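Long-range contacts in D-alanyl-lipoteichoic acid synthetase (Streptococcus pneumoniae, PDB 3BMA), which probably takes part in the D-alanylation of lipoteichoic acid in cell wall biogenesis, as a DltD-family membrane protein of the SGNH hydrolase clan: residues S83-Y87 with D277-V281; E98-Y104 with F285-N291; Y116-Q122 with R149-F154; L130-L134 with V157-V163. The protein carries 1 engineered substitution. One frame throughout, in Å; residues are numbered along the deposited sequence.

Overall arrangement
Contact 1 lies nearest the middle of the chain and touches the other three. Contacts 1 and 2 both use helix 274-287; contact 2, centred about 13 Å from contact 1, ties it to the parallel sheet. The two are joined by Ser83 OG and Tyr104 OH, 2.9 Å apart, probably hydrogen-bonded. Contact 3, about 12 Å from contact 1 between centres, is linked to it by the salt bridge from Arg149 NH2 to Asp277 OD2, 2.8 Å. Contact 4 is furthest from the centre of the chain. It meets contact 3 through Leu151 and Val163, and contact 1 through Phe133 and Tyr87. Contact 2 touches neither contact 3 nor contact 4; its centre is about 25 Å from each.

Contact 1. Residues S83-Y87 with D277-V281; sequences SLNQY and DLQLV
The Tyr87 ring carries Leu280 CB over one face, in a CH-pi contact. That carbon lies 4.0 Å from the centroid of the Tyr87 ring and 22° off the ring normal, displaced toward the rim on the CD1 side. Tyr87 CE1 also comes within 3.4 Å of the backbone Leu280 O. The ring gets there because CG is anti to the backbone N of Tyr87 (chi1 -179°). A second flat group, the Asp277 carboxylate, has OD2 3.9 Å from Leu84 CB. A water 2.7 Å from Asp277 OD2 accepts the N-H of Leu84.

Between these two groups carbon atoms meet carbon and backbone oxygen. Leu84 and Leu280 run side by side, with CD1 of Leu84 3.6 Å from CD1 of Leu280. Ser83 CB rests against the backbone Asp277 O at 3.5 Å. Val281 CG2 reaches Ser83 O, also at 3.5 Å.

Asp277 OD2 forms a salt bridge with Arg149 NH2 and OD1 a hydrogen bond with Tyr145 OH, both on helix 141-153. Ser83 OG is hydrogen-bonded to Tyr104 OH of strand 101-105 and to Glu274 OE2. The two helix segments run nearly parallel, at 27°, with axes 8.2 Å apart. They pack beside strand 101-105, which touches Gln86 and Val281, consistent with the helical layer of an alpha/beta fold. Helix 141-153 covers Leu84, Tyr87 and Leu280, and helix 118-124 lies on Leu84.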
# COMPACT_ATOMS: atom_id res chain seq x y z
N SER C 83 -9.95 10.45 -33.11
CA SER C 83 -10.40 11.07 -31.86
C SER C 83 -10.11 10.29 -30.58
O SER C 83 -9.84 10.90 -29.55
CB SER C 83 -11.88 11.45 -31.94
OG SER C 83 -12.12 12.38 -32.99
N LEU C 84 -10.17 8.96 -30.65
CA LEU C 84 -9.85 8.12 -29.49
C LEU C 84 -8.38 8.28 -29.09
O LEU C 84 -8.09 8.50 -27.92
CB LEU C 84 -10.21 6.64 -29.73
CG LEU C 84 -10.33 5.76 -28.48
CD1 LEU C 84 -11.50 6.15 -27.59
CD2 LEU C 84 -10.44 4.30 -28.84
N ASN C 85 -7.48 8.20 -30.07
CA ASN C 85 -6.06 8.49 -29.84
C ASN C 85 -5.82 9.88 -29.25
O ASN C 85 -5.08 10.02 -28.27
CB ASN C 85 -5.25 8.34 -31.12
CG ASN C 85 -4.62 6.97 -31.27
OD1 ASN C 85 -4.06 6.42 -30.31
ND2 ASN C 85 -4.70 6.40 -32.46
N GLN C 86 -6.46 10.89 -29.84
CA GLN C 86 -6.29 12.28 -29.40
C GLN C 86 -6.76 12.46 -27.97
O GLN C 86 -6.06 13.07 -27.16
CB GLN C 86 -7.00 13.27 -30.34
CG GLN C 86 -6.45 13.33 -31.78
CD GLN C 86 -5.03 13.86 -31.91
OE1 GLN C 86 -4.42 14.31 -30.94
NE2 GLN C 86 -4.49 13.80 -33.12
N TYR C 87 -7.93 11.91 -27.65
CA TYR C 87 -8.48 11.94 -26.30
C TYR C 87 -7.49 11.43 -25.26
O TYR C 87 -7.28 12.08 -24.23
CB TYR C 87 -9.78 11.15 -26.20
CG TYR C 87 -10.40 11.19 -24.82
CD1 TYR C 87 -10.99 12.36 -24.34
CD2 TYR C 87 -10.38 10.07 -24.00
CE1 TYR C 87 -11.56 12.40 -23.08
CE2 TYR C 87 -10.94 10.11 -22.72
CZ TYR C 87 -11.53 11.28 -22.28
OH TYR C 87 -12.10 11.34 -21.02
N ASP C 277 -16.58 8.75 -30.65
CA ASP C 277 -15.20 9.03 -30.25
C ASP C 277 -14.95 10.53 -30.24
O ASP C 277 -14.20 11.02 -29.39
CB ASP C 277 -14.18 8.36 -31.19
CG ASP C 277 -14.13 6.84 -31.05
OD1 ASP C 277 -14.79 6.28 -30.14
OD2 ASP C 277 -13.43 6.20 -31.87
N LEU C 278 -15.56 11.25 -31.18
CA LEU C 278 -15.48 12.71 -31.26
C LEU C 278 -16.07 13.37 -30.02
O LEU C 278 -15.55 14.37 -29.54
CB LEU C 278 -16.16 13.23 -32.54
CG LEU C 278 -16.31 14.75 -32.76
CD1 LEU C 278 -14.96 15.43 -33.01
CD2 LEU C 278 -17.27 15.01 -33.92
N GLN C 279 -17.15 12.79 -29.50
CA GLN C 279 -17.79 13.26 -28.28
C GLN C 279 -16.89 13.20 -27.03
O GLN C 279 -17.10 13.96 -26.09
CB GLN C 279 -19.11 12.51 -28.06
CG GLN C 279 -20.06 13.14 -27.04
CD GLN C 279 -20.38 14.60 -27.31
OE1 GLN C 279 -20.42 15.05 -28.46
NE2 GLN C 279 -20.61 15.36 -26.24
N LEU C 280 -15.89 12.32 -27.04
CA LEU C 280 -14.89 12.28 -25.96
C LEU C 280 -14.03 13.52 -25.97
O LEU C 280 -13.82 14.14 -24.93
CB LEU C 280 -14.01 11.04 -26.09
CG LEU C 280 -14.66 9.70 -25.75
CD1 LEU C 280 -13.74 8.57 -26.14
CD2 LEU C 280 -14.97 9.63 -24.27
N VAL C 281 -13.53 13.87 -27.15
CA VAL C 281 -12.72 15.06 -27.36
C VAL C 281 -13.48 16.34 -26.96
O VAL C 281 -12.97 17.14 -26.18
CB VAL C 281 -12.23 15.12 -28.83
CG1 VAL C 281 -11.75 16.51 -29.22
CG2 VAL C 281 -11.13 14.09 -29.06
O HOH W 1 -11.21 7.19 -33.05

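Contact 2. Residues E98-Y104 with F285-N291; sequences ENKQVVY and FSKSKVN
Gln101 and Asn291 form a parallel beta bridge between two neighbouring strands of the five-stranded sheet. A short turn joins helix 274-287 to strand 291-296, as in an alpha/beta fold of the SGNH type.

In the backbone, Asn291 N gives a hydrogen bond to Lys100 O at 2.8 Å, and Val102 N gives a weak one to Asn291 O. Asn99 N bonds to Ser288 O at 3.0 Å. The helix closes in a Schellman motif: Lys289 has positive phi, and Val290 N bonds back to Phe285 O.

Toward solvent, the salt bridge from Glu98 OE2 to Lys289 NZ is long, 3.8 Å. One water accepts from Asn99 ND2 and donates weakly to Lys289 O. Gln101 and Asn291 are buried side by side; their amides turn to Arg42 and to the backbone of Thr372.

Among apolar groups, Val290 CG2 lies over one face of the Phe285 ring, offset from its centre, and meets Val102 CG2. Phe285 CG is anti to the carbonyl carbon (chi1 -77°), turning the ring toward Val102 CG2, 3.7 Å from Phe285 CZ. The Phe285 edge points at the Tyr104 face in an offset edge-to-face pair, planes at 90°, with Phe285 CZ 4.0 Å from Tyr104 CD1.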
# COMPACT_ATOMS: atom_id res chain seq x y z
N GLU C 98 -5.76 23.70 -20.47
CA GLU C 98 -6.68 24.53 -19.69
C GLU C 98 -6.69 26.00 -20.12
O GLU C 98 -5.63 26.64 -20.15
CB GLU C 98 -6.35 24.42 -18.19
CG GLU C 98 -7.41 24.98 -17.24
CD GLU C 98 -8.53 23.99 -16.93
OE1 GLU C 98 -8.33 22.77 -17.13
OE2 GLU C 98 -9.60 24.43 -16.46
N ASN C 99 -7.88 26.49 -20.48
CA ASN C 99 -8.14 27.86 -20.98
C ASN C 99 -7.30 28.27 -22.19
O ASN C 99 -6.79 29.39 -22.26
CB ASN C 99 -7.99 28.92 -19.87
CG ASN C 99 -8.69 28.53 -18.58
OD1 ASN C 99 -8.03 28.32 -17.56
ND2 ASN C 99 -10.02 28.44 -18.61
N LYS C 100 -7.17 27.37 -23.16
CA LYS C 100 -6.29 27.61 -24.29
C LYS C 100 -6.92 27.40 -25.66
O LYS C 100 -7.98 26.80 -25.78
CB LYS C 100 -4.99 26.81 -24.14
CG LYS C 100 -3.82 27.68 -23.72
CD LYS C 100 -3.04 27.11 -22.57
CE LYS C 100 -2.12 28.16 -21.98
NZ LYS C 100 -1.49 27.71 -20.71
N GLN C 101 -6.27 27.92 -26.70
CA GLN C 101 -6.74 27.72 -28.06
C GLN C 101 -6.03 26.52 -28.69
O GLN C 101 -4.83 26.33 -28.50
CB GLN C 101 -6.51 28.97 -28.91
CG GLN C 101 -7.44 30.13 -28.59
CD GLN C 101 -7.25 31.31 -29.53
OE1 GLN C 101 -6.12 31.70 -29.83
NE2 GLN C 101 -8.35 31.87 -29.99
N VAL C 102 -6.80 25.70 -29.42
CA VAL C 102 -6.24 24.59 -30.20
C VAL C 102 -6.77 24.56 -31.65
O VAL C 102 -7.76 25.23 -31.97
CB VAL C 102 -6.47 23.19 -29.53
CG1 VAL C 102 -6.05 23.17 -28.05
CG2 VAL C 102 -7.91 22.73 -29.67
N VAL C 103 -6.09 23.80 -32.51
CA VAL C 103 -6.57 23.48 -33.86
C VAL C 103 -6.88 21.98 -33.90
O VAL C 103 -6.04 21.16 -33.54
CB VAL C 103 -5.52 23.82 -34.95
CG1 VAL C 103 -5.96 23.32 -36.32
CG2 VAL C 103 -5.27 25.31 -34.99
N TYR C 104 -8.10 21.63 -34.31
CA TYR C 104 -8.50 20.24 -34.39
C TYR C 104 -9.07 19.91 -35.77
O TYR C 104 -10.17 20.35 -36.11
CB TYR C 104 -9.53 19.92 -33.29
CG TYR C 104 -9.71 18.45 -33.03
CD1 TYR C 104 -8.89 17.77 -32.13
CD2 TYR C 104 -10.71 17.72 -33.68
CE1 TYR C 104 -9.04 16.42 -31.89
CE2 TYR C 104 -10.87 16.37 -33.45
CZ TYR C 104 -10.04 15.72 -32.55
OH TYR C 104 -10.19 14.38 -32.31
N PHE C 285 -12.73 19.18 -24.19
CA PHE C 285 -12.66 20.60 -24.56
C PHE C 285 -13.55 21.47 -23.68
O PHE C 285 -13.19 22.60 -23.35
CB PHE C 285 -13.04 20.79 -26.04
CG PHE C 285 -11.95 20.41 -27.01
CD1 PHE C 285 -10.68 20.02 -26.57
CD2 PHE C 285 -12.19 20.47 -28.38
CE1 PHE C 285 -9.68 19.69 -27.49
CE2 PHE C 285 -11.19 20.14 -29.30
CZ PHE C 285 -9.94 19.74 -28.85
N SER C 286 -14.71 20.94 -23.29
CA SER C 286 -15.64 21.63 -22.42
C SER C 286 -15.14 21.70 -20.97
O SER C 286 -15.24 22.75 -20.33
CB SER C 286 -17.02 20.97 -22.48
OG SER C 286 -17.94 21.58 -21.59
N LYS C 287 -14.62 20.58 -20.48
CA LYS C 287 -14.09 20.48 -19.12
C LYS C 287 -12.85 21.35 -18.92
O LYS C 287 -12.68 21.96 -17.87
CB LYS C 287 -13.73 19.03 -18.78
CG LYS C 287 -14.91 18.10 -18.54
CD LYS C 287 -14.42 16.67 -18.49
CE LYS C 287 -15.51 15.71 -18.07
NZ LYS C 287 -14.98 14.34 -17.85
N SER C 288 -11.99 21.39 -19.94
CA SER C 288 -10.73 22.12 -19.88
C SER C 288 -10.87 23.57 -20.33
O SER C 288 -9.92 24.35 -20.24
CB SER C 288 -9.66 21.43 -20.72
OG SER C 288 -9.61 20.04 -20.47
N LYS C 289 -12.07 23.93 -20.80
CA LYS C 289 -12.39 25.26 -21.34
C LYS C 289 -11.48 25.67 -22.49
O LYS C 289 -11.00 26.81 -22.54
CB LYS C 289 -12.37 26.35 -20.24
CG LYS C 289 -13.25 26.08 -19.03
CD LYS C 289 -13.31 27.30 -18.14
CE LYS C 289 -13.87 26.97 -16.76
NZ LYS C 289 -12.91 26.15 -15.95
N VAL C 290 -11.21 24.74 -23.42
CA VAL C 290 -10.39 25.10 -24.58
C VAL C 290 -11.26 25.72 -25.67
O VAL C 290 -12.45 25.41 -25.78
CB VAL C 290 -9.44 23.94 -25.11
CG1 VAL C 290 -9.17 22.89 -24.06
CG2 VAL C 290 -9.97 23.31 -26.38
N ASN C 291 -10.67 26.62 -26.45
CA ASN C 291 -11.35 27.26 -27.57
C ASN C 291 -10.76 26.74 -28.88
O ASN C 291 -9.77 27.28 -29.37
CB ASN C 291 -11.24 28.78 -27.47
CG ASN C 291 -12.12 29.51 -28.48
OD1 ASN C 291 -13.07 28.95 -29.03
ND2 ASN C 291 -11.80 30.78 -28.72
O HOH W 2 -11.37 29.79 -20.92

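Contact 3. Residues Y116-Q122 with R149-F154; sequences YDPAAFQ and RLLQQF
Gln153 makes two hydrogen bonds across the contact, one from each end of its amide. Its OE1 accepts from Tyr116 OH at 2.7 Å, with the donor tilted a little from the carbonyl plane. That oxygen lies at the edge of the tyrosine ring, in its plane. Gln153 NE2 donates to the backbone Pro118 O at 2.9 Å, and the N-H points fairly straight at it. The two bonds together fix the rotation of the amide. The Gln153 chain turns toward Tyr116 and Pro118 by a bend at chi2 (76°).

Tyr116 also meets Arg149. The ring edge is set against a face of the guanidinium, with planes 81° apart and Tyr116 CE1 3.2 Å from Arg149 NH2. A water gives one hydrogen bond to Tyr116 OH and another to Arg149 O, so the hydroxyl both donates and accepts.

Carbon contacts surround the amide and extend to Phe154. Phe121 CD2 lies 3.6 Å from Gln153 CD, and Phe121 CE2 meets Phe154 CE1 at 3.9 Å. Gln122 CG approaches the Phe154 ring at its edge, 3.6 Å from CE2. Gln153 CG covers the centre of one Phe154 face.

Further out, Arg149 is positioned by Asp277 and by a bond from NH1 to Gln152 OE1. Phe193 and Phe197 of a neighbouring subunit pack on Phe154.

The short helix segments cross at -105° and their axes stay 11.7 Å apart, so long side chains span the gap. The arrangement joins the loop before helix 118-124 and its first turn to the C-terminal end of helix 141-153, consistent with helices packed around the sheet of an SGNH-type alpha/beta fold.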
# COMPACT_ATOMS: atom_id res chain seq x y z
N TYR C 116 -11.73 3.75 -36.63
CA TYR C 116 -10.26 3.83 -36.65
C TYR C 116 -9.62 2.45 -36.81
O TYR C 116 -10.21 1.43 -36.46
CB TYR C 116 -9.72 4.55 -35.39
CG TYR C 116 -9.75 3.70 -34.14
CD1 TYR C 116 -10.86 3.70 -33.30
CD2 TYR C 116 -8.67 2.89 -33.79
CE1 TYR C 116 -10.89 2.91 -32.16
CE2 TYR C 116 -8.70 2.10 -32.67
CZ TYR C 116 -9.81 2.11 -31.85
OH TYR C 116 -9.83 1.33 -30.72
N ASP C 117 -8.39 2.46 -37.33
CA ASP C 117 -7.57 1.28 -37.54
C ASP C 117 -6.87 0.89 -36.23
O ASP C 117 -6.01 1.64 -35.75
CB ASP C 117 -6.54 1.58 -38.64
CG ASP C 117 -5.66 0.39 -38.99
OD1 ASP C 117 -6.05 -0.78 -38.76
OD2 ASP C 117 -4.56 0.63 -39.52
N PRO C 118 -7.22 -0.29 -35.67
CA PRO C 118 -6.65 -0.79 -34.41
C PRO C 118 -5.13 -0.97 -34.44
O PRO C 118 -4.48 -0.78 -33.42
CB PRO C 118 -7.34 -2.15 -34.24
CG PRO C 118 -8.60 -2.03 -35.01
CD PRO C 118 -8.21 -1.23 -36.21
N ALA C 119 -4.58 -1.32 -35.60
CA ALA C 119 -3.13 -1.44 -35.78
C ALA C 119 -2.42 -0.09 -35.68
O ALA C 119 -1.28 -0.02 -35.23
CB ALA C 119 -2.81 -2.11 -37.13
N ALA C 120 -3.10 0.98 -36.10
CA ALA C 120 -2.59 2.34 -35.98
C ALA C 120 -2.64 2.86 -34.54
O ALA C 120 -1.66 3.42 -34.05
CB ALA C 120 -3.34 3.29 -36.92
N PHE C 121 -3.78 2.65 -33.87
CA PHE C 121 -3.99 3.05 -32.47
C PHE C 121 -2.90 2.57 -31.50
O PHE C 121 -2.45 3.34 -30.65
CB PHE C 121 -5.35 2.55 -31.97
CG PHE C 121 -5.74 3.05 -30.60
CD1 PHE C 121 -6.49 4.21 -30.46
CD2 PHE C 121 -5.38 2.35 -29.45
CE1 PHE C 121 -6.85 4.68 -29.21
CE2 PHE C 121 -5.75 2.81 -28.19
CZ PHE C 121 -6.49 3.98 -28.07
N GLN C 122 -2.49 1.31 -31.65
CA GLN C 122 -1.52 0.63 -30.78
C GLN C 122 -0.19 1.35 -30.67
O GLN C 122 0.48 1.29 -29.63
CB GLN C 122 -1.25 -0.77 -31.33
CG GLN C 122 -2.34 -1.79 -31.10
CD GLN C 122 -2.17 -3.06 -31.90
OE1 GLN C 122 -2.88 -4.04 -31.69
NE2 GLN C 122 -1.21 -3.06 -32.83
N ARG C 149 -14.27 1.36 -25.20
CA ARG C 149 -13.47 1.39 -26.42
C ARG C 149 -12.08 0.79 -26.23
O ARG C 149 -11.53 0.21 -27.16
CB ARG C 149 -13.36 2.82 -26.97
CG ARG C 149 -14.66 3.37 -27.49
CD ARG C 149 -15.09 2.68 -28.77
NE ARG C 149 -14.55 3.35 -29.95
CZ ARG C 149 -14.54 2.81 -31.17
NH1 ARG C 149 -15.03 1.60 -31.37
NH2 ARG C 149 -14.04 3.50 -32.19
N LEU C 150 -11.53 0.93 -25.02
CA LEU C 150 -10.23 0.35 -24.68
C LEU C 150 -10.25 -1.17 -24.63
O LEU C 150 -9.34 -1.82 -25.14
CB LEU C 150 -9.70 0.92 -23.36
CG LEU C 150 -8.62 2.00 -23.43
CD1 LEU C 150 -8.21 2.39 -22.02
CD2 LEU C 150 -7.41 1.55 -24.22
N LEU C 151 -11.31 -1.73 -24.04
CA LEU C 151 -11.48 -3.18 -23.95
C LEU C 151 -11.85 -3.83 -25.29
O LEU C 151 -11.66 -5.03 -25.47
CB LEU C 151 -12.52 -3.53 -22.88
CG LEU C 151 -12.13 -3.30 -21.42
CD1 LEU C 151 -13.35 -3.18 -20.55
CD2 LEU C 151 -11.20 -4.40 -20.91
N GLN C 152 -12.39 -3.03 -26.21
CA GLN C 152 -12.60 -3.48 -27.58
C GLN C 152 -11.26 -3.56 -28.31
O GLN C 152 -11.01 -4.49 -29.07
CB GLN C 152 -13.54 -2.54 -28.33
CG GLN C 152 -15.02 -2.78 -28.06
CD GLN C 152 -15.91 -1.66 -28.58
OE1 GLN C 152 -15.49 -0.85 -29.40
NE2 GLN C 152 -17.14 -1.61 -28.09
N GLN C 153 -10.40 -2.56 -28.05
CA GLN C 153 -9.08 -2.45 -28.67
C GLN C 153 -8.11 -3.47 -28.08
O GLN C 153 -7.49 -4.23 -28.82
CB GLN C 153 -8.53 -1.03 -28.47
CG GLN C 153 -7.07 -0.84 -28.86
CD GLN C 153 -6.86 -0.77 -30.36
OE1 GLN C 153 -7.74 -0.36 -31.10
NE2 GLN C 153 -5.68 -1.16 -30.80
N PHE C 154 -7.97 -3.45 -26.76
CA PHE C 154 -7.12 -4.40 -26.06
C PHE C 154 -7.97 -5.23 -25.09
O PHE C 154 -8.14 -4.82 -23.94
CB PHE C 154 -6.04 -3.69 -25.24
CG PHE C 154 -5.23 -2.67 -26.00
CD1 PHE C 154 -5.28 -1.33 -25.63
CD2 PHE C 154 -4.39 -3.06 -27.04
CE1 PHE C 154 -4.51 -0.38 -26.30
CE2 PHE C 154 -3.63 -2.11 -27.72
CZ PHE C 154 -3.69 -0.78 -27.35
O HOH W 3 -12.19 0.25 -29.80

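Contact 4. Residues L130-L134 with V157-V163; sequences LTSFL and VAMKDLV
Helix 127-136 packs here on the N-terminal end of helix 160-167 and the loop just before it, in the helical part of the chain away from the parallel sheet. Leu130 and Met159 lie antiparallel, one alongside the other. Leu130 CD1 touches Met159 CE at 3.7 Å, Ala158 CB at 3.9 Å and the backbone Ala158 O at 3.4 Å. Its other branch, CD2, meets Val163 CG2 at 4.1 Å.

Met159 sits at the N-cap position, and its backbone O accepts from both Leu162 N and Val163 N. Its chain is bent at chi3 (-71°). This bend brings CE between Leu130 CD1 and Thr131 CG2, the latter also 3.7 Å away. The sulfur SD faces Leu134 CD1 at 4.0 Å. Leu134 CD2 lies against Leu162 CB at 4.2 Å, the two side chains set roughly perpendicular.

Helix 174-194 lies against Thr131, Leu134 and Leu162, and its Asn187 bonds to Thr131 OG1. Phe186 and Phe194 of a neighbouring subunit pack on Leu130, Thr131, Ala158 and Met159. The side chains of the two segments meet through apolar van der Waals touches, and Leu130 CD1 adds one to a backbone oxygen. The pairing therefore probably depends on shape and exclusion of water rather than on directional bonds.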
# COMPACT_ATOMS: atom_id res chain seq x y z
N LEU C 130 -2.63 5.34 -20.30
CA LEU C 130 -3.53 4.47 -19.55
C LEU C 130 -3.73 5.00 -18.13
O LEU C 130 -4.85 5.20 -17.70
CB LEU C 130 -2.98 3.04 -19.49
CG LEU C 130 -3.89 1.82 -19.58
CD1 LEU C 130 -3.09 0.58 -19.25
CD2 LEU C 130 -5.14 1.88 -18.71
N THR C 131 -2.62 5.22 -17.43
CA THR C 131 -2.66 5.66 -16.03
C THR C 131 -3.17 7.09 -15.85
O THR C 131 -3.82 7.38 -14.84
CB THR C 131 -1.29 5.48 -15.32
OG1 THR C 131 -0.23 5.95 -16.17
CG2 THR C 131 -1.05 4.03 -14.96
N SER C 132 -2.88 7.95 -16.82
CA SER C 132 -3.42 9.32 -16.87
C SER C 132 -4.93 9.33 -17.05
O SER C 132 -5.63 10.16 -16.46
CB SER C 132 -2.79 10.11 -18.02
OG SER C 132 -1.40 10.24 -17.84
N PHE C 133 -5.41 8.41 -17.89
CA PHE C 133 -6.85 8.22 -18.09
C PHE C 133 -7.53 7.79 -16.79
O PHE C 133 -8.55 8.37 -16.42
CB PHE C 133 -7.11 7.21 -19.21
CG PHE C 133 -8.53 6.71 -19.28
CD1 PHE C 133 -8.83 5.38 -18.98
CD2 PHE C 133 -9.57 7.57 -19.63
CE1 PHE C 133 -10.13 4.92 -19.04
CE2 PHE C 133 -10.88 7.11 -19.69
CZ PHE C 133 -11.16 5.78 -19.39
N LEU C 134 -6.97 6.80 -16.10
CA LEU C 134 -7.55 6.28 -14.86
C LEU C 134 -7.46 7.27 -13.70
O LEU C 134 -8.29 7.25 -12.80
CB LEU C 134 -6.90 4.95 -14.46
CG LEU C 134 -7.01 3.73 -15.39
CD1 LEU C 134 -5.98 2.68 -15.01
CD2 LEU C 134 -8.40 3.13 -15.38
N VAL C 157 -6.02 -5.88 -21.77
CA VAL C 157 -5.29 -4.64 -21.45
C VAL C 157 -4.62 -4.74 -20.06
O VAL C 157 -5.03 -5.54 -19.22
CB VAL C 157 -6.25 -3.39 -21.56
CG1 VAL C 157 -7.28 -3.34 -20.42
CG2 VAL C 157 -5.47 -2.08 -21.67
N ALA C 158 -3.57 -3.95 -19.86
CA ALA C 158 -2.97 -3.77 -18.54
C ALA C 158 -3.97 -3.07 -17.63
O ALA C 158 -4.70 -2.18 -18.08
CB ALA C 158 -1.68 -2.97 -18.65
N MET C 159 -4.00 -3.48 -16.37
CA MET C 159 -4.99 -3.03 -15.37
C MET C 159 -6.43 -3.24 -15.86
O MET C 159 -7.28 -2.35 -15.74
CB MET C 159 -4.73 -1.59 -14.93
CG MET C 159 -3.46 -1.44 -14.09
SD MET C 159 -2.94 0.27 -13.93
CE MET C 159 -2.37 0.59 -15.59
N LYS C 160 -6.68 -4.43 -16.40
CA LYS C 160 -7.97 -4.86 -16.94
C LYS C 160 -9.11 -4.76 -15.93
O LYS C 160 -10.23 -4.41 -16.30
CB LYS C 160 -7.84 -6.30 -17.47
CG LYS C 160 -9.00 -6.79 -18.33
CD LYS C 160 -8.69 -8.17 -18.89
CE LYS C 160 -9.96 -8.91 -19.29
NZ LYS C 160 -9.66 -10.26 -19.87
N ASP C 161 -8.82 -5.04 -14.66
CA ASP C 161 -9.80 -4.96 -13.57
C ASP C 161 -10.35 -3.54 -13.37
O ASP C 161 -11.53 -3.36 -13.06
CB ASP C 161 -9.19 -5.50 -12.26
CG ASP C 161 -7.98 -4.69 -11.79
OD1 ASP C 161 -8.07 -4.05 -10.73
OD2 ASP C 161 -6.93 -4.69 -12.49
N LEU C 162 -9.48 -2.55 -13.56
CA LEU C 162 -9.81 -1.15 -13.33
C LEU C 162 -10.59 -0.57 -14.51
O LEU C 162 -11.52 0.22 -14.32
CB LEU C 162 -8.54 -0.34 -13.07
CG LEU C 162 -7.74 -0.72 -11.81
CD1 LEU C 162 -6.35 -0.12 -11.82
CD2 LEU C 162 -8.48 -0.31 -10.56
N VAL C 163 -10.20 -0.97 -15.72
CA VAL C 163 -10.87 -0.56 -16.96
C VAL C 163 -12.27 -1.18 -17.07
O VAL C 163 -13.23 -0.49 -17.45
CB VAL C 163 -9.99 -0.88 -18.20
CG1 VAL C 163 -10.65 -0.41 -19.48
CG2 VAL C 163 -8.62 -0.20 -18.07